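PDB 3LMZ: putative sugar isomerase from Parabacteroides distasonis, which is of unproven function but probably isomerises or otherwise converts a sugar or related substrate on a xylose isomerase-like TIM barrel. Local coordinates for residues 214-219 / 248-253. Numbering follows the deposited sequence.
Sequences ALIRMM and GYFKAV
I216 reaches across from helix 212-221 to F250 and V253 of helix 240-256. The whole contact is apolar and buried. One isoleucine branch does the touching on its side. Its CG1 meets V253 CG1 at 3.9 Å, and its terminal CD1 lies 4.1 Å from F250 CZ. I216 CG1 sits beside the backbone N (chi1 -73°), opposite the carbonyl carbon, and this branch carries both contacts. F250 and V253 are three residues apart, so they stand about one helical turn from each other on the same side of their helix. F250 presents the far end of its ring, and the methyl comes to it obliquely. F250 CG is anti to the backbone N of its own residue (chi1 -173°), and this carries CZ out to I216. V253 is the closer residue by backbone: its CA is 7.6 Å from that of I216. L256 of the second subunit also packs on V253. With only 167 Å² buried between the segments, this is a small touch between two outer helices of the TIM barrel, with strand 227-230 between them in the chain. Other parts of the fold add to the packing. F18, from a loop, also touches I216, and I190 of strand 185-193 packs against F250. V253 also rests on F212 and P213 at the start of helix 212-221.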
ATOM      1  N   ALA A 214      16.222  -3.992   5.978  1.00 16.21           N
ATOM      2  CA  ALA A 214      17.389  -3.742   6.787  1.00 12.94           C
ATOM      3  C   ALA A 214      17.119  -2.724   7.906  1.00 13.66           C
ATOM      4  O   ALA A 214      17.619  -2.877   9.039  1.00 14.78           O
ATOM      5  CB  ALA A 214      18.588  -3.322   5.900  1.00 14.55           C
ATOM      6  N   LEU A 215      16.341  -1.711   7.562  1.00 15.92           N
ATOM      7  CA  LEU A 215      15.959  -0.670   8.497  1.00 14.05           C
ATOM      8  C   LEU A 215      15.135  -1.299   9.644  1.00 13.71           C
ATOM      9  O   LEU A 215      15.399  -1.077  10.831  1.00 14.52           O
ATOM     10  CB  LEU A 215      15.224   0.449   7.746  1.00 13.23           C
ATOM     11  CG  LEU A 215      14.864   1.669   8.554  1.00 14.24           C
ATOM     12  CD1 LEU A 215      16.155   2.484   8.959  1.00 18.80           C
ATOM     13  CD2 LEU A 215      13.799   2.599   7.875  1.00 19.12           C
ATOM     14  N   ILE A 216      14.173  -2.121   9.281  1.00 14.95           N
ATOM     15  CA  ILE A 216      13.332  -2.778  10.284  1.00 13.13           C
ATOM     16  C   ILE A 216      14.141  -3.708  11.199  1.00 14.07           C
ATOM     17  O   ILE A 216      13.997  -3.672  12.420  1.00 16.94           O
ATOM     18  CB  ILE A 216      12.244  -3.568   9.590  1.00 16.20           C
ATOM     19  CG1 ILE A 216      11.221  -2.585   9.016  1.00 22.67           C
ATOM     20  CG2 ILE A 216      11.642  -4.666  10.505  1.00 16.74           C
ATOM     21  CD1 ILE A 216      10.290  -2.030   9.967  1.00 35.38           C
ATOM     22  N   ARG A 217      15.055  -4.493  10.625  1.00 14.53           N
ATOM     23  CA  ARG A 217      15.884  -5.338  11.443  1.00 14.02           C
ATOM     24  C   ARG A 217      16.760  -4.514  12.373  1.00 15.86           C
ATOM     25  O   ARG A 217      16.976  -4.885  13.530  1.00 15.39           O
ATOM     26  CB  ARG A 217      16.752  -6.255  10.573  1.00 15.43           C
ATOM     27  CG  ARG A 217      16.020  -7.372   9.903  1.00 16.55           C
ATOM     28  CD  ARG A 217      16.997  -8.286   9.139  1.00 16.27           C
ATOM     29  NE  ARG A 217      16.269  -8.909   8.051  1.00 35.81           N
ATOM     30  CZ  ARG A 217      16.350  -8.548   6.768  1.00 32.75           C
ATOM     31  NH1 ARG A 217      17.220  -7.618   6.336  1.00 30.51           N
ATOM     32  NH2 ARG A 217      15.604  -9.197   5.893  1.00 41.45           N
HETATM   33  N   MSE A 218      17.282  -3.396  11.874  1.00 14.57           N
HETATM   34  CA  MSE A 218      18.146  -2.562  12.683  1.00 13.40           C
HETATM   35  C   MSE A 218      17.408  -1.882  13.827  1.00 13.64           C
HETATM   36  O   MSE A 218      17.948  -1.695  14.938  1.00 15.25           O
HETATM   37  CB  MSE A 218      18.902  -1.515  11.833  1.00 12.11           C
HETATM   38  CG  MSE A 218      19.960  -0.757  12.627  1.00 14.12           C
HETATM   39 SE   MSE A 218      21.289  -1.844  13.499  0.75 17.87          SE
HETATM   40  CE  MSE A 218      22.172  -2.566  11.931  1.00 19.59           C
HETATM   41  N   MSE A 219      16.172  -1.508  13.579  1.00 13.51           N
HETATM   42  CA  MSE A 219      15.373  -0.886  14.644  1.00 13.96           C
HETATM   43  C   MSE A 219      15.112  -1.857  15.778  1.00 15.16           C
HETATM   44  O   MSE A 219      15.079  -1.469  16.938  1.00 14.01           O
HETATM   45  CB  MSE A 219      14.069  -0.266  14.128  1.00 13.40           C
HETATM   46  CG  MSE A 219      14.281   0.960  13.225  1.00 11.18           C
HETATM   47 SE   MSE A 219      12.657   1.876  12.717  0.75 15.78          SE
HETATM   48  CE  MSE A 219      12.068   0.534  11.453  1.00 17.27           C
ATOM     49  N   GLY A 248       1.004   0.585   2.830  1.00 12.64           N
ATOM     50  CA  GLY A 248       0.857  -0.849   2.626  1.00 12.14           C
ATOM     51  C   GLY A 248       2.153  -1.600   2.498  1.00 12.92           C
ATOM     52  O   GLY A 248       2.337  -2.620   3.088  1.00 12.80           O
ATOM     53  N   TYR A 249       3.067  -1.060   1.691  1.00 11.39           N
ATOM     54  CA  TYR A 249       4.351  -1.677   1.491  1.00 11.93           C
ATOM     55  C   TYR A 249       5.075  -1.736   2.859  1.00 11.23           C
ATOM     56  O   TYR A 249       5.628  -2.742   3.295  1.00 13.00           O
ATOM     57  CB  TYR A 249       5.172  -0.975   0.450  1.00 11.08           C
ATOM     58  CG  TYR A 249       6.313  -1.799  -0.133  1.00 12.45           C
ATOM     59  CD1 TYR A 249       7.474  -1.976   0.557  1.00 11.09           C
ATOM     60  CD2 TYR A 249       6.182  -2.413  -1.389  1.00 14.51           C
ATOM     61  CE1 TYR A 249       8.508  -2.805   0.031  1.00 12.89           C
ATOM     62  CE2 TYR A 249       7.175  -3.197  -1.905  1.00 13.53           C
ATOM     63  CZ  TYR A 249       8.329  -3.401  -1.196  1.00 13.68           C
ATOM     64  OH  TYR A 249       9.308  -4.205  -1.721  1.00 15.42           O
ATOM     65  N   PHE A 250       5.110  -0.632   3.598  1.00 11.18           N
ATOM     66  CA  PHE A 250       5.828  -0.557   4.861  1.00 11.91           C
ATOM     67  C   PHE A 250       5.193  -1.476   5.899  1.00 12.31           C
ATOM     68  O   PHE A 250       5.903  -2.100   6.730  1.00 12.62           O
ATOM     69  CB  PHE A 250       5.842   0.886   5.384  1.00 12.13           C
ATOM     70  CG  PHE A 250       6.717   1.085   6.597  1.00 12.64           C
ATOM     71  CD1 PHE A 250       8.067   1.254   6.459  1.00 15.06           C
ATOM     72  CD2 PHE A 250       6.172   1.046   7.857  1.00 13.35           C
ATOM     73  CE1 PHE A 250       8.890   1.425   7.583  1.00 16.50           C
ATOM     74  CE2 PHE A 250       6.990   1.187   8.980  1.00 14.37           C
ATOM     75  CZ  PHE A 250       8.331   1.357   8.830  1.00 13.77           C
ATOM     76  N   LYS A 251       3.855  -1.573   5.935  1.00 12.61           N
ATOM     77  CA  LYS A 251       3.211  -2.494   6.876  1.00 13.90           C
ATOM     78  C   LYS A 251       3.690  -3.945   6.609  1.00 13.52           C
ATOM     79  O   LYS A 251       4.007  -4.707   7.517  1.00 13.56           O
ATOM     80  CB  LYS A 251       1.693  -2.439   6.784  1.00 14.37           C
ATOM     81  CG  LYS A 251       1.048  -1.222   7.442  1.00 17.37           C
ATOM     82  CD  LYS A 251      -0.476  -1.241   7.208  1.00 17.93           C
ATOM     83  CE  LYS A 251      -1.201  -0.110   7.893  1.00 18.25           C
ATOM     84  NZ  LYS A 251      -2.709  -0.211   7.699  1.00 14.21           N
ATOM     85  N   ALA A 252       3.718  -4.310   5.326  1.00 12.28           N
ATOM     86  CA  ALA A 252       4.169  -5.637   4.971  1.00 12.54           C
ATOM     87  C   ALA A 252       5.593  -5.890   5.368  1.00 13.89           C
ATOM     88  O   ALA A 252       5.882  -6.935   5.927  1.00 14.73           O
ATOM     89  CB  ALA A 252       3.977  -5.926   3.476  1.00 13.62           C
ATOM     90  N   VAL A 253       6.498  -4.956   5.068  1.00 13.11           N
ATOM     91  CA  VAL A 253       7.894  -5.122   5.514  1.00 16.13           C
ATOM     92  C   VAL A 253       7.965  -5.295   7.043  1.00 14.22           C
ATOM     93  O   VAL A 253       8.673  -6.166   7.544  1.00 13.64           O
ATOM     94  CB  VAL A 253       8.817  -3.996   5.048  1.00 17.11           C
ATOM     95  CG1 VAL A 253      10.262  -4.233   5.571  1.00 19.60           C
ATOM     96  CG2 VAL A 253       8.820  -3.905   3.558  1.00 18.02           C
TER